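PDB 4Y9J: protein ACDH-11, isoform b from Caenorhabditis elegans, which belongs to the acyl-CoA dehydrogenase family of flavoproteins and binds flavin-adenine dinucleotide in an assembly of four protein chains. Local coordinates for residues L24-P27 / Y28-D31; G58-I61 / T62-E66; A334-Y337 / S338-R341; W351-H354 / T355-A359. All coordinates share one frame; numbering follows the deposited sequence.

Interaction 1 of 4, residues L24-P27 / Y28-D31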
loop_
_atom_site.group_PDB
_atom_site.type_symbol
_atom_site.label_atom_id
_atom_site.label_comp_id
_atom_site.label_asym_id
_atom_site.label_seq_id
_atom_site.Cartn_x
_atom_site.Cartn_y
_atom_site.Cartn_z
ATOM N N LEU B 24 -3.116 26.265 14.694
ATOM C CA LEU B 24 -3.203 27.164 13.563
ATOM C C LEU B 24 -4.262 28.176 13.865
ATOM O O LEU B 24 -5.520 27.876 14.031
ATOM C CB LEU B 24 -3.541 26.434 12.267
ATOM C CG LEU B 24 -3.697 27.327 11.049
ATOM C CD1 LEU B 24 -2.375 27.987 10.769
ATOM C CD2 LEU B 24 -4.231 26.577 9.832
ATOM N N HIS B 25 -3.799 29.398 13.959
ATOM C CA HIS B 25 -4.726 30.488 14.220
ATOM C C HIS B 25 -5.168 31.114 12.899
ATOM O O HIS B 25 -4.516 30.921 11.897
ATOM C CB HIS B 25 -4.037 31.543 15.083
ATOM C CG HIS B 25 -3.501 31.015 16.378
ATOM N ND1 HIS B 25 -4.322 30.674 17.436
ATOM C CD2 HIS B 25 -2.233 30.828 16.810
ATOM C CE1 HIS B 25 -3.569 30.270 18.453
ATOM N NE2 HIS B 25 -2.306 30.344 18.091
ATOM N N ASN B 26 -6.285 31.863 12.918
ATOM C CA ASN B 26 -6.780 32.591 11.729
ATOM C C ASN B 26 -5.598 33.308 11.095
ATOM O O ASN B 26 -5.035 34.203 11.748
ATOM C CB ASN B 26 -7.840 33.614 12.161
ATOM C CG ASN B 26 -8.415 34.413 10.979
ATOM O OD1 ASN B 26 -7.675 34.948 10.169
ATOM N ND2 ASN B 26 -9.711 34.493 10.905
ATOM N N PRO B 27 -5.192 32.930 9.855
ATOM C CA PRO B 27 -3.964 33.454 9.310
ATOM C C PRO B 27 -4.015 34.923 8.861
ATOM O O PRO B 27 -2.981 35.499 8.608
ATOM C CB PRO B 27 -3.663 32.513 8.164
ATOM C CG PRO B 27 -4.977 32.022 7.728
ATOM C CD PRO B 27 -5.690 31.841 8.998
ATOM N N TYR B 28 -5.187 35.508 8.735
ATOM C CA TYR B 28 -5.287 36.897 8.423
ATOM C C TYR B 28 -5.046 37.638 9.736
ATOM O O TYR B 28 -4.177 38.472 9.812
ATOM C CB TYR B 28 -6.661 37.261 7.860
ATOM C CG TYR B 28 -6.666 38.712 7.473
ATOM C CD1 TYR B 28 -5.992 39.144 6.360
ATOM C CD2 TYR B 28 -7.203 39.669 8.309
ATOM C CE1 TYR B 28 -5.923 40.494 6.038
ATOM C CE2 TYR B 28 -7.113 41.016 8.001
ATOM C CZ TYR B 28 -6.470 41.420 6.854
ATOM O OH TYR B 28 -6.407 42.781 6.550
ATOM N N LYS B 29 -5.777 37.301 10.783
ATOM C CA LYS B 29 -5.662 37.994 12.066
ATOM C C LYS B 29 -4.300 37.820 12.730
ATOM O O LYS B 29 -3.822 38.695 13.379
ATOM C CB LYS B 29 -6.705 37.487 13.031
ATOM C CG LYS B 29 -8.113 37.932 12.658
ATOM C CD LYS B 29 -9.168 37.288 13.545
ATOM C CE LYS B 29 -10.533 37.673 13.062
ATOM N NZ LYS B 29 -11.578 37.082 13.922
ATOM N N ASP B 30 -3.708 36.643 12.556
ATOM C CA ASP B 30 -2.520 36.253 13.261
ATOM C C ASP B 30 -1.305 36.727 12.523
ATOM O O ASP B 30 -0.198 36.678 13.120
ATOM C CB ASP B 30 -2.494 34.717 13.400
ATOM C CG ASP B 30 -1.439 34.204 14.432
ATOM O OD1 ASP B 30 -1.597 34.461 15.669
ATOM O OD2 ASP B 30 -0.488 33.532 13.985
ATOM N N ASP B 31 -1.444 37.145 11.252
ATOM C CA ASP B 31 -0.245 37.515 10.479
ATOM C C ASP B 31 0.360 38.814 11.076
ATOM O O ASP B 31 -0.374 39.784 11.276
ATOM C CB ASP B 31 -0.516 37.714 8.980
ATOM C CG ASP B 31 0.778 37.764 8.125
ATOM O OD1 ASP B 31 1.368 38.858 7.942
ATOM O OD2 ASP B 31 1.184 36.707 7.580
HETATM O O HOH W 1 -0.657 34.457 7.627
#

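Interaction 2 of 4, residues G58-I61 / T62-E66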
loop_
_atom_site.group_PDB
_atom_site.type_symbol
_atom_site.label_atom_id
_atom_site.label_comp_id
_atom_site.label_asym_id
_atom_site.label_seq_id
_atom_site.Cartn_x
_atom_site.Cartn_y
_atom_site.Cartn_z
ATOM N N GLY B 58 -10.006 33.484 6.494
ATOM C CA GLY B 58 -9.140 32.938 7.507
ATOM C C GLY B 58 -9.802 31.977 8.466
ATOM O O GLY B 58 -9.159 31.006 8.862
ATOM N N ASP B 59 -11.053 32.226 8.840
ATOM C CA ASP B 59 -11.782 31.285 9.670
ATOM C C ASP B 59 -12.198 30.052 8.879
ATOM O O ASP B 59 -12.299 28.930 9.429
ATOM C CB ASP B 59 -13.009 31.877 10.281
ATOM C CG ASP B 59 -12.716 32.942 11.332
ATOM O OD1 ASP B 59 -11.643 32.960 11.999
ATOM O OD2 ASP B 59 -13.626 33.770 11.530
ATOM N N ARG B 60 -12.417 30.241 7.593
ATOM C CA ARG B 60 -12.671 29.094 6.738
ATOM C C ARG B 60 -11.443 28.221 6.587
ATOM O O ARG B 60 -11.552 26.987 6.452
ATOM C CB ARG B 60 -13.169 29.523 5.397
ATOM C CG ARG B 60 -13.799 28.381 4.629
ATOM C CD ARG B 60 -14.340 28.736 3.247
ATOM N NE ARG B 60 -15.196 27.638 2.777
ATOM C CZ ARG B 60 -16.058 27.676 1.776
ATOM N NH1 ARG B 60 -16.194 28.711 0.970
ATOM N NH2 ARG B 60 -16.762 26.608 1.540
ATOM N N ILE B 61 -10.258 28.834 6.567
ATOM C CA ILE B 61 -9.017 28.099 6.499
ATOM C C ILE B 61 -8.902 27.190 7.744
ATOM O O ILE B 61 -8.589 26.010 7.604
ATOM C CB ILE B 61 -7.772 29.013 6.421
ATOM C CG1 ILE B 61 -7.733 29.928 5.187
ATOM C CG2 ILE B 61 -6.481 28.250 6.542
ATOM C CD1 ILE B 61 -7.633 29.240 3.899
ATOM N N THR B 62 -9.106 27.736 8.940
ATOM C CA THR B 62 -8.883 26.979 10.144
ATOM C C THR B 62 -10.002 25.934 10.352
ATOM O O THR B 62 -9.722 24.800 10.720
ATOM C CB THR B 62 -8.772 27.848 11.410
ATOM O OG1 THR B 62 -9.968 28.618 11.594
ATOM C CG2 THR B 62 -7.492 28.749 11.356
ATOM N N SER B 63 -11.212 26.289 10.003
ATOM C CA SER B 63 -12.350 25.422 10.219
ATOM C C SER B 63 -12.517 24.354 9.151
ATOM O O SER B 63 -13.152 23.360 9.449
ATOM C CB SER B 63 -13.621 26.227 10.379
ATOM O OG SER B 63 -14.100 26.723 9.138
ATOM N N GLU B 64 -12.039 24.571 7.917
ATOM C CA GLU B 64 -12.351 23.687 6.763
ATOM C C GLU B 64 -11.181 23.405 5.843
ATOM O O GLU B 64 -10.835 22.225 5.599
ATOM C CB GLU B 64 -13.538 24.175 5.946
ATOM C CG GLU B 64 -14.005 23.217 4.854
ATOM C CD GLU B 64 -15.122 23.756 4.000
ATOM O OE1 GLU B 64 -15.341 25.010 4.035
ATOM O OE2 GLU B 64 -15.799 22.941 3.307
ATOM N N VAL B 65 -10.510 24.431 5.344
ATOM C CA VAL B 65 -9.589 24.224 4.241
ATOM C C VAL B 65 -8.391 23.445 4.720
ATOM O O VAL B 65 -7.958 22.535 4.035
ATOM C CB VAL B 65 -9.115 25.550 3.571
ATOM C CG1 VAL B 65 -8.224 25.260 2.399
ATOM C CG2 VAL B 65 -10.329 26.384 3.117
ATOM N N GLU B 66 -7.804 23.832 5.861
ATOM C CA GLU B 66 -6.647 23.097 6.365
ATOM C C GLU B 66 -6.858 21.532 6.360
ATOM O O GLU B 66 -5.967 20.801 5.979
ATOM C CB GLU B 66 -6.278 23.661 7.734
ATOM C CG GLU B 66 -5.195 22.921 8.459
ATOM C CD GLU B 66 -3.785 23.144 7.915
ATOM O OE1 GLU B 66 -3.540 23.799 6.870
ATOM O OE2 GLU B 66 -2.879 22.608 8.553
HETATM O O HOH W 2 -9.775 30.952 13.056
HETATM O O HOH W 3 -17.968 23.927 2.240
#

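Interaction 3 of 4, residues A334-Y337 / S338-R341. With FAD (flavin-adenine dinucleotide), chain C.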
loop_
_atom_site.group_PDB
_atom_site.type_symbol
_atom_site.label_atom_id
_atom_site.label_comp_id
_atom_site.label_asym_id
_atom_site.label_seq_id
_atom_site.Cartn_x
_atom_site.Cartn_y
_atom_site.Cartn_z
ATOM N N ALA B 334 5.517 27.425 14.679
ATOM C CA ALA B 334 6.653 27.316 15.619
ATOM C C ALA B 334 6.483 28.293 16.739
ATOM O O ALA B 334 6.673 27.944 17.934
ATOM C CB ALA B 334 7.966 27.513 14.863
ATOM N N ARG B 335 6.105 29.530 16.456
ATOM C CA ARG B 335 5.894 30.413 17.559
ATOM C C ARG B 335 4.772 30.018 18.541
ATOM O O ARG B 335 4.940 30.175 19.759
ATOM C CB ARG B 335 5.766 31.906 17.178
ATOM C CG ARG B 335 4.426 32.310 16.674
ATOM C CD ARG B 335 4.421 33.774 16.219
ATOM N NE ARG B 335 3.072 34.142 15.800
ATOM C CZ ARG B 335 2.665 35.383 15.564
ATOM N NH1 ARG B 335 3.475 36.407 15.719
ATOM N NH2 ARG B 335 1.403 35.589 15.204
ATOM N N ASP B 336 3.663 29.495 18.037
ATOM C CA ASP B 336 2.658 28.984 18.928
ATOM C C ASP B 336 3.143 27.794 19.799
ATOM O O ASP B 336 2.860 27.719 20.970
ATOM C CB ASP B 336 1.448 28.563 18.137
ATOM C CG ASP B 336 0.373 28.078 19.010
ATOM O OD1 ASP B 336 -0.332 28.890 19.539
ATOM O OD2 ASP B 336 0.190 26.847 19.126
ATOM N N TYR B 337 3.838 26.874 19.177
ATOM C CA TYR B 337 4.413 25.731 19.900
ATOM C C TYR B 337 5.351 26.186 21.001
ATOM O O TYR B 337 5.336 25.595 22.093
ATOM C CB TYR B 337 5.127 24.835 18.949
ATOM C CG TYR B 337 5.548 23.506 19.552
ATOM C CD1 TYR B 337 4.592 22.562 19.961
ATOM C CD2 TYR B 337 6.877 23.163 19.618
ATOM C CE1 TYR B 337 4.989 21.326 20.476
ATOM C CE2 TYR B 337 7.285 21.903 20.062
ATOM C CZ TYR B 337 6.355 21.009 20.507
ATOM O OH TYR B 337 6.745 19.807 21.018
ATOM N N SER B 338 6.104 27.274 20.733
ATOM C CA SER B 338 7.020 27.809 21.735
ATOM C C SER B 338 6.370 28.216 23.045
ATOM O O SER B 338 7.039 28.254 24.080
ATOM C CB SER B 338 7.858 28.949 21.174
ATOM O OG SER B 338 7.172 30.177 21.134
ATOM N N THR B 339 5.071 28.556 23.010
ATOM C CA THR B 339 4.352 28.912 24.218
ATOM C C THR B 339 3.863 27.695 25.000
ATOM O O THR B 339 3.327 27.818 26.045
ATOM C CB THR B 339 3.105 29.807 23.939
ATOM O OG1 THR B 339 2.122 29.060 23.205
ATOM C CG2 THR B 339 3.498 31.065 23.169
ATOM N N LYS B 340 3.995 26.505 24.427
ATOM C CA LYS B 340 3.435 25.277 24.970
ATOM C C LYS B 340 4.493 24.206 25.333
ATOM O O LYS B 340 4.200 23.291 26.084
ATOM C CB LYS B 340 2.584 24.591 23.864
ATOM C CG LYS B 340 1.169 25.063 23.704
ATOM C CD LYS B 340 0.578 24.223 22.591
ATOM C CE LYS B 340 0.395 25.045 21.360
ATOM N NZ LYS B 340 -0.872 25.808 21.477
ATOM N N ARG B 341 5.685 24.290 24.756
ATOM C CA ARG B 341 6.695 23.228 24.919
ATOM C C ARG B 341 7.667 23.676 25.985
ATOM O O ARG B 341 8.346 24.647 25.774
ATOM C CB ARG B 341 7.432 22.973 23.604
ATOM C CG ARG B 341 8.436 21.821 23.632
ATOM C CD ARG B 341 7.884 20.482 24.160
ATOM N NE ARG B 341 8.906 19.399 24.087
ATOM C CZ ARG B 341 8.744 18.105 24.473
ATOM N NH1 ARG B 341 7.593 17.624 24.937
ATOM N NH2 ARG B 341 9.778 17.241 24.360
HETATM P PA FAD C . 12.564 19.386 22.105
HETATM O O1A FAD C . 13.695 19.570 23.174
HETATM O O2A FAD C . 11.120 19.359 22.631
HETATM O O5B FAD C . 12.501 20.623 21.032
HETATM C C5B FAD C . 13.683 21.035 20.388
HETATM C C4B FAD C . 13.550 22.521 20.224
HETATM O O4B FAD C . 13.640 23.019 21.579
HETATM C C3B FAD C . 14.722 23.039 19.399
HETATM O O3B FAD C . 14.455 24.311 18.758
HETATM C C2B FAD C . 15.796 23.188 20.480
HETATM O O2B FAD C . 16.755 24.178 20.164
HETATM C C1B FAD C . 14.905 23.754 21.584
HETATM N N9A FAD C . 15.592 23.716 22.885
HETATM C C8A FAD C . 15.660 22.624 23.719
HETATM N N7A FAD C . 16.365 23.003 24.862
HETATM C C5A FAD C . 16.719 24.351 24.725
HETATM C C6A FAD C . 17.436 25.362 25.522
HETATM N N6A FAD C . 17.905 24.940 26.709
HETATM N N1A FAD C . 17.567 26.620 25.044
HETATM C C2A FAD C . 17.097 27.029 23.851
HETATM N N3A FAD C . 16.431 26.149 23.064
HETATM C C4A FAD C . 16.222 24.835 23.422
HETATM N N1 FAD C . 16.347 9.491 20.891
HETATM C C2 FAD C . 16.830 8.435 21.567
HETATM O O2 FAD C . 17.104 8.589 22.751
HETATM N N3 FAD C . 17.090 7.271 20.975
HETATM C C4 FAD C . 16.808 7.025 19.709
HETATM O O4 FAD C . 16.983 5.922 19.165
HETATM C C4X FAD C . 16.245 8.127 18.883
HETATM N N5 FAD C . 15.862 7.976 17.580
HETATM C C5X FAD C . 15.406 9.037 16.838
HETATM C C6 FAD C . 15.041 8.913 15.491
HETATM C C7 FAD C . 14.560 10.039 14.787
HETATM C C7M FAD C . 14.225 9.915 13.348
HETATM C C8 FAD C . 14.412 11.324 15.476
HETATM C C8M FAD C . 13.888 12.555 14.730
HETATM C C9 FAD C . 14.754 11.460 16.807
HETATM C C9A FAD C . 15.234 10.363 17.523
HETATM N N10 FAD C . 15.529 10.460 18.852
HETATM C C10 FAD C . 16.038 9.389 19.586
HETATM C "C1'" FAD C . 15.252 11.723 19.528
HETATM C "C2'" FAD C . 16.172 12.907 19.394
HETATM O "O2'" FAD C . 17.423 12.679 20.092
HETATM C "C3'" FAD C . 15.302 14.069 19.885
HETATM O "O3'" FAD C . 14.328 14.434 18.899
HETATM C "C4'" FAD C . 16.212 15.253 20.033
HETATM O "O4'" FAD C . 17.090 14.953 21.145
HETATM C "C5'" FAD C . 15.351 16.515 20.209
HETATM O "O5'" FAD C . 14.601 16.371 21.423
HETATM P P FAD C . 12.964 16.553 21.379
HETATM O O1P FAD C . 12.421 15.740 20.225
HETATM O O2P FAD C . 12.467 16.230 22.795
HETATM O O3P FAD C . 12.866 18.139 21.054
HETATM O O HOH W 4 -2.035 28.950 21.562
#

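Interaction 4 of 4, residues W351-H354 / T355-A359. With FAD (flavin-adenine dinucleotide), chain C.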
loop_
_atom_site.group_PDB
_atom_site.type_symbol
_atom_site.label_atom_id
_atom_site.label_comp_id
_atom_site.label_asym_id
_atom_site.label_seq_id
_atom_site.Cartn_x
_atom_site.Cartn_y
_atom_site.Cartn_z
ATOM N N TRP B 351 13.206 31.458 26.116
ATOM C CA TRP B 351 14.633 31.291 25.955
ATOM C C TRP B 351 15.152 32.228 24.852
ATOM O O TRP B 351 14.790 32.090 23.683
ATOM C CB TRP B 351 14.969 29.817 25.666
ATOM C CG TRP B 351 14.790 28.925 26.863
ATOM C CD1 TRP B 351 13.904 27.914 27.017
ATOM C CD2 TRP B 351 15.536 28.993 28.074
ATOM N NE1 TRP B 351 14.023 27.352 28.273
ATOM C CE2 TRP B 351 15.041 27.985 28.929
ATOM C CE3 TRP B 351 16.592 29.806 28.515
ATOM C CZ2 TRP B 351 15.555 27.772 30.195
ATOM C CZ3 TRP B 351 17.089 29.596 29.747
ATOM C CH2 TRP B 351 16.575 28.589 30.593
ATOM N N PRO B 352 16.076 33.127 25.202
ATOM C CA PRO B 352 16.598 34.081 24.246
ATOM C C PRO B 352 17.190 33.527 22.930
ATOM O O PRO B 352 17.002 34.134 21.866
ATOM C CB PRO B 352 17.691 34.767 24.999
ATOM C CG PRO B 352 17.237 34.740 26.409
ATOM C CD PRO B 352 16.535 33.399 26.555
ATOM N N LEU B 353 17.872 32.398 23.007
ATOM C CA LEU B 353 18.411 31.782 21.790
ATOM C C LEU B 353 17.307 31.326 20.836
ATOM O O LEU B 353 17.461 31.396 19.610
ATOM C CB LEU B 353 19.311 30.589 22.162
ATOM C CG LEU B 353 19.995 29.827 21.031
ATOM C CD1 LEU B 353 20.872 30.663 20.109
ATOM C CD2 LEU B 353 20.803 28.750 21.731
ATOM N N HIS B 354 16.171 30.873 21.380
ATOM C CA HIS B 354 15.064 30.463 20.566
ATOM C C HIS B 354 14.446 31.682 19.860
ATOM O O HIS B 354 14.143 31.621 18.674
ATOM C CB HIS B 354 13.997 29.720 21.355
ATOM C CG HIS B 354 13.154 28.797 20.491
ATOM N ND1 HIS B 354 11.815 29.025 20.207
ATOM C CD2 HIS B 354 13.441 27.590 19.974
ATOM C CE1 HIS B 354 11.343 28.029 19.482
ATOM N NE2 HIS B 354 12.319 27.150 19.308
ATOM N N THR B 355 14.284 32.781 20.577
ATOM C CA THR B 355 13.724 34.006 19.963
ATOM C C THR B 355 14.721 34.716 19.013
ATOM O O THR B 355 14.313 35.299 18.012
ATOM C CB THR B 355 13.026 34.939 20.991
ATOM O OG1 THR B 355 13.779 35.091 22.190
ATOM C CG2 THR B 355 11.706 34.326 21.371
ATOM N N THR B 356 16.022 34.576 19.262
ATOM C CA THR B 356 16.989 35.074 18.298
ATOM C C THR B 356 16.860 34.360 16.976
ATOM O O THR B 356 16.888 35.019 15.941
ATOM C CB THR B 356 18.428 34.922 18.807
ATOM O OG1 THR B 356 18.622 35.912 19.792
ATOM C CG2 THR B 356 19.485 35.099 17.689
ATOM N N THR B 357 16.730 33.036 17.000
ATOM C CA THR B 357 16.600 32.214 15.794
ATOM C C THR B 357 15.328 32.559 15.007
ATOM O O THR B 357 15.375 32.833 13.801
ATOM C CB THR B 357 16.643 30.704 16.211
ATOM O OG1 THR B 357 17.806 30.496 17.040
ATOM C CG2 THR B 357 16.661 29.821 15.069
ATOM N N LEU B 358 14.186 32.607 15.701
ATOM C CA LEU B 358 12.933 32.998 15.073
ATOM C C LEU B 358 12.896 34.448 14.635
ATOM O O LEU B 358 12.284 34.732 13.648
ATOM C CB LEU B 358 11.731 32.717 16.005
ATOM C CG LEU B 358 11.295 31.280 16.175
ATOM C CD1 LEU B 358 10.369 31.258 17.388
ATOM C CD2 LEU B 358 10.666 30.730 14.923
ATOM N N ALA B 359 13.525 35.357 15.380
ATOM C CA ALA B 359 13.443 36.742 15.012
ATOM C C ALA B 359 14.086 36.946 13.663
ATOM O O ALA B 359 13.583 37.681 12.863
ATOM C CB ALA B 359 14.037 37.649 16.060
HETATM P PA FAD C . 12.564 19.386 22.105
HETATM O O1A FAD C . 13.695 19.570 23.174
HETATM O O2A FAD C . 11.120 19.359 22.631
HETATM O O5B FAD C . 12.501 20.623 21.032
HETATM C C5B FAD C . 13.683 21.035 20.388
HETATM C C4B FAD C . 13.550 22.521 20.224
HETATM O O4B FAD C . 13.640 23.019 21.579
HETATM C C3B FAD C . 14.722 23.039 19.399
HETATM O O3B FAD C . 14.455 24.311 18.758
HETATM C C2B FAD C . 15.796 23.188 20.480
HETATM O O2B FAD C . 16.755 24.178 20.164
HETATM C C1B FAD C . 14.905 23.754 21.584
HETATM N N9A FAD C . 15.592 23.716 22.885
HETATM C C8A FAD C . 15.660 22.624 23.719
HETATM N N7A FAD C . 16.365 23.003 24.862
HETATM C C5A FAD C . 16.719 24.351 24.725
HETATM C C6A FAD C . 17.436 25.362 25.522
HETATM N N6A FAD C . 17.905 24.940 26.709
HETATM N N1A FAD C . 17.567 26.620 25.044
HETATM C C2A FAD C . 17.097 27.029 23.851
HETATM N N3A FAD C . 16.431 26.149 23.064
HETATM C C4A FAD C . 16.222 24.835 23.422
HETATM N N1 FAD C . 16.347 9.491 20.891
HETATM C C2 FAD C . 16.830 8.435 21.567
HETATM O O2 FAD C . 17.104 8.589 22.751
HETATM N N3 FAD C . 17.090 7.271 20.975
HETATM C C4 FAD C . 16.808 7.025 19.709
HETATM O O4 FAD C . 16.983 5.922 19.165
HETATM C C4X FAD C . 16.245 8.127 18.883
HETATM N N5 FAD C . 15.862 7.976 17.580
HETATM C C5X FAD C . 15.406 9.037 16.838
HETATM C C6 FAD C . 15.041 8.913 15.491
HETATM C C7 FAD C . 14.560 10.039 14.787
HETATM C C7M FAD C . 14.225 9.915 13.348
HETATM C C8 FAD C . 14.412 11.324 15.476
HETATM C C8M FAD C . 13.888 12.555 14.730
HETATM C C9 FAD C . 14.754 11.460 16.807
HETATM C C9A FAD C . 15.234 10.363 17.523
HETATM N N10 FAD C . 15.529 10.460 18.852
HETATM C C10 FAD C . 16.038 9.389 19.586
HETATM C "C1'" FAD C . 15.252 11.723 19.528
HETATM C "C2'" FAD C . 16.172 12.907 19.394
HETATM O "O2'" FAD C . 17.423 12.679 20.092
HETATM C "C3'" FAD C . 15.302 14.069 19.885
HETATM O "O3'" FAD C . 14.328 14.434 18.899
HETATM C "C4'" FAD C . 16.212 15.253 20.033
HETATM O "O4'" FAD C . 17.090 14.953 21.145
HETATM C "C5'" FAD C . 15.351 16.515 20.209
HETATM O "O5'" FAD C . 14.601 16.371 21.423
HETATM P P FAD C . 12.964 16.553 21.379
HETATM O O1P FAD C . 12.421 15.740 20.225
HETATM O O2P FAD C . 12.467 16.230 22.795
HETATM O O3P FAD C . 12.866 18.139 21.054
HETATM O O HOH W 5 15.977 36.608 21.968
#

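Interaction 1 of 4, residues L24-P27 / Y28-D31
N26 folds the chain back on itself in an Asx-Pro turn: the oxygen of its carboxamide reaches past P27 to the backbone of the residues beyond. OD1 of N26 accepts from the backbone N of Y28 at 2.9 Å, in the carbonyl plane, and from the backbone N of K29 at 3.1 Å. That second donor sits well above the plane, although its N-H points almost straight at the oxygen (170°). Keeping CG anti to the backbone N (chi1 -180°) swings the amide to the side where both N-H groups lie. A main-chain bond adds to these, N26 O taking the N-H of D30 at 2.9 Å. ND2 of N26 goes to D59 and to the carbonyl of S55 on helix 44-74, which fixes the flip of the amide.

The carbon contacts are slighter. K29, extended beyond CG, slants past the amide, its CD 3.9 Å from ND2 of N26. CB of H25 rests against the carboxylate of D30, 3.8 Å from its CG, with ring and carboxylate planes 40° apart. Both polar ends have partners elsewhere: H25 NE2 bonds to D336, while D30 OD1 reaches T592 of the second subunit and OD2 makes a salt bridge to R335.

D31 turns its OD1 to the backbone N of L34, and one water completes the turn. It donates to P27 O at 2.7 Å and to OD2 of D31 at 2.9 Å.

Interaction 2 of 4, residues G58-I61 / T62-E66
R60 lies alongside E64, one helical turn further on, both side chains pointing the same way. Its guanidinium offers a side-on grip in which two nitrogens share one oxygen: NE to OE1 of E64 at 2.9 Å, and NH2 to the same OE1 at 3.3 Å. The oxygen sits in the guanidinium plane, while the carboxylate is turned 30° from it. With CG anti to the backbone N (chi1 -164°) and the chain extended as far as NE, R60 runs along the helix toward its partner. A water donates to OE2 of E64 at 2.6 Å and weakly accepts from NH2 of R60. E107 and E108 also form salt bridges to R60, which thus gathers three carboxylates and probably offsets part of their combined negative charge.

On another side, CD1 of I61 packs on CB of V65 at 4.0 Å. A second water donates to OD1 of D59, which also takes a bond from N26, and is hydrogen-bonded to OG1 of T62 too.

The backbone beneath is irregular. R60 O accepts from the N of E64 at 2.9 Å and from the N of V65 at 3.0 Å; the V65 donor lies in the carbonyl plane and the E64 donor above it. The wider spacing carries on at E66, whose N binds I61 O at 2.9 Å. Such i to i+5 bonds mark a pi-bulge, here in helix 44-74 of the AidB-like N-terminal domain.

Interaction 3 of 4, residues A334-Y337 / S338-R341
Y337 carries R341 on its ring. CB of R341 lies over one face in a CH-pi contact, 3.9 Å from the ring centroid and 21° off the normal, and CD of R341 comes to 3.4 Å from the phenol OH of Y337. The two side chains run the same way, with ring and guanidinium planes only 15° apart. R341 has CG anti to its backbone N and a bend at chi2 (52°), a shape that takes it along the tyrosine to the pyrophosphate of flavin-adenine dinucleotide. There NE of R341 donates to O2A at 2.7 Å, near the guanidinium plane; NH2 adds weak bonds to O2A and O2P. NH1 is held by Q19 and by the K193 carbonyl of the second subunit, which should help fix the rotation of the guanidinium before the phosphates. The carbonyl of Y337 accepts two bonds, from the N of K340 at 2.8 Å and from the N of R341 at 3.0 Å.

S338 turns its hydroxyl back onto the preceding turn, OG donating to R335 O at 2.6 Å.

D336 O likewise receives a hydroxyl: OG1 of T339 donates to it at 2.7 Å, in the carbonyl plane, and the N of T339 comes from above that plane. The D336 carboxylate meets K340 in a weak salt bridge whose detail is doubtful, while its OD1 also bonds to H25.

Residues 334-341 carry the chain from helix 304-338 into the hairpin of strands 342-343 and 346-347; backbone bonds tie S338 to S349 and R341 to Q348, and F421 meets the Y337 ring.

Interaction 4 of 4, residues W351-H354 / T355-A359
T357 bends its hydroxyl back to the previous turn, where OG1 donates to L353 O at 2.7 Å. The same carbonyl takes the N of T357 at 3.2 Å, so one acceptor is gripped twice by one residue. Having OG1 beside the backbone N (chi1 -51°) is what brings it within reach of that carbonyl oxygen, and N450 of the second subunit supplies another partner for the hydroxyl.

P352 O is equally well supplied. It accepts from the N of T356 at 2.8 Å and from a water at 2.7 Å; that water in turn takes the proton of T355 OG1 at 2.7 Å, linking hydroxyl and carbonyl across the first turn. OG1 of T356 also lies close to P352 O, but its proton may serve another acceptor, and it bonds to S522 of the second subunit. Regular helical bonds serve the other two carbonyls of 351-354: W351 O receives the N of T355 at 3.2 Å, and H354 O receives the N of L358 at 3.1 Å along a nearly straight N-H (173°).

W351 occupies the N-cap position, its indole NE1 bonded to the carbonyl of V343. The adenine meets W351 at the margin of one indole face, N1A of flavin-adenine dinucleotide lying 4.0 Å above the ring plane and offset toward the rim. The H354 imidazole slants past CD1 of L358 and has the ribose hydroxyl O3B at its edge.

Here the N-terminus of helix 352-383, in the acyl-CoA dehydrogenase C-terminal domain, walls the adenosine end of a flavin site completed by the second subunit.

Overall arrangement
Interactions 3 and 4 are the buried pair: both belong to the C-terminal acyl-CoA dehydrogenase domain, touch each other where S338 packs on H354, and serve different parts of one cofactor, pyrophosphate and adenosine. Interactions 1 and 2 are partly buried, lie in the AidB-like domain and meet through N26 and D59. Interaction 1 also joins the two domains, since H25 and D30 bond to D336 and R335 of interaction 3. The chemistry follows the place: a side-chain-closed turn in 24-31, a charged pair on an irregular helix in 58-66, an arginine aimed at the cofactor along a tyrosine ring in 334-341, hydroxyl-to-carbonyl bonds in 351-359. Interaction 2 alone is untouched by another subunit.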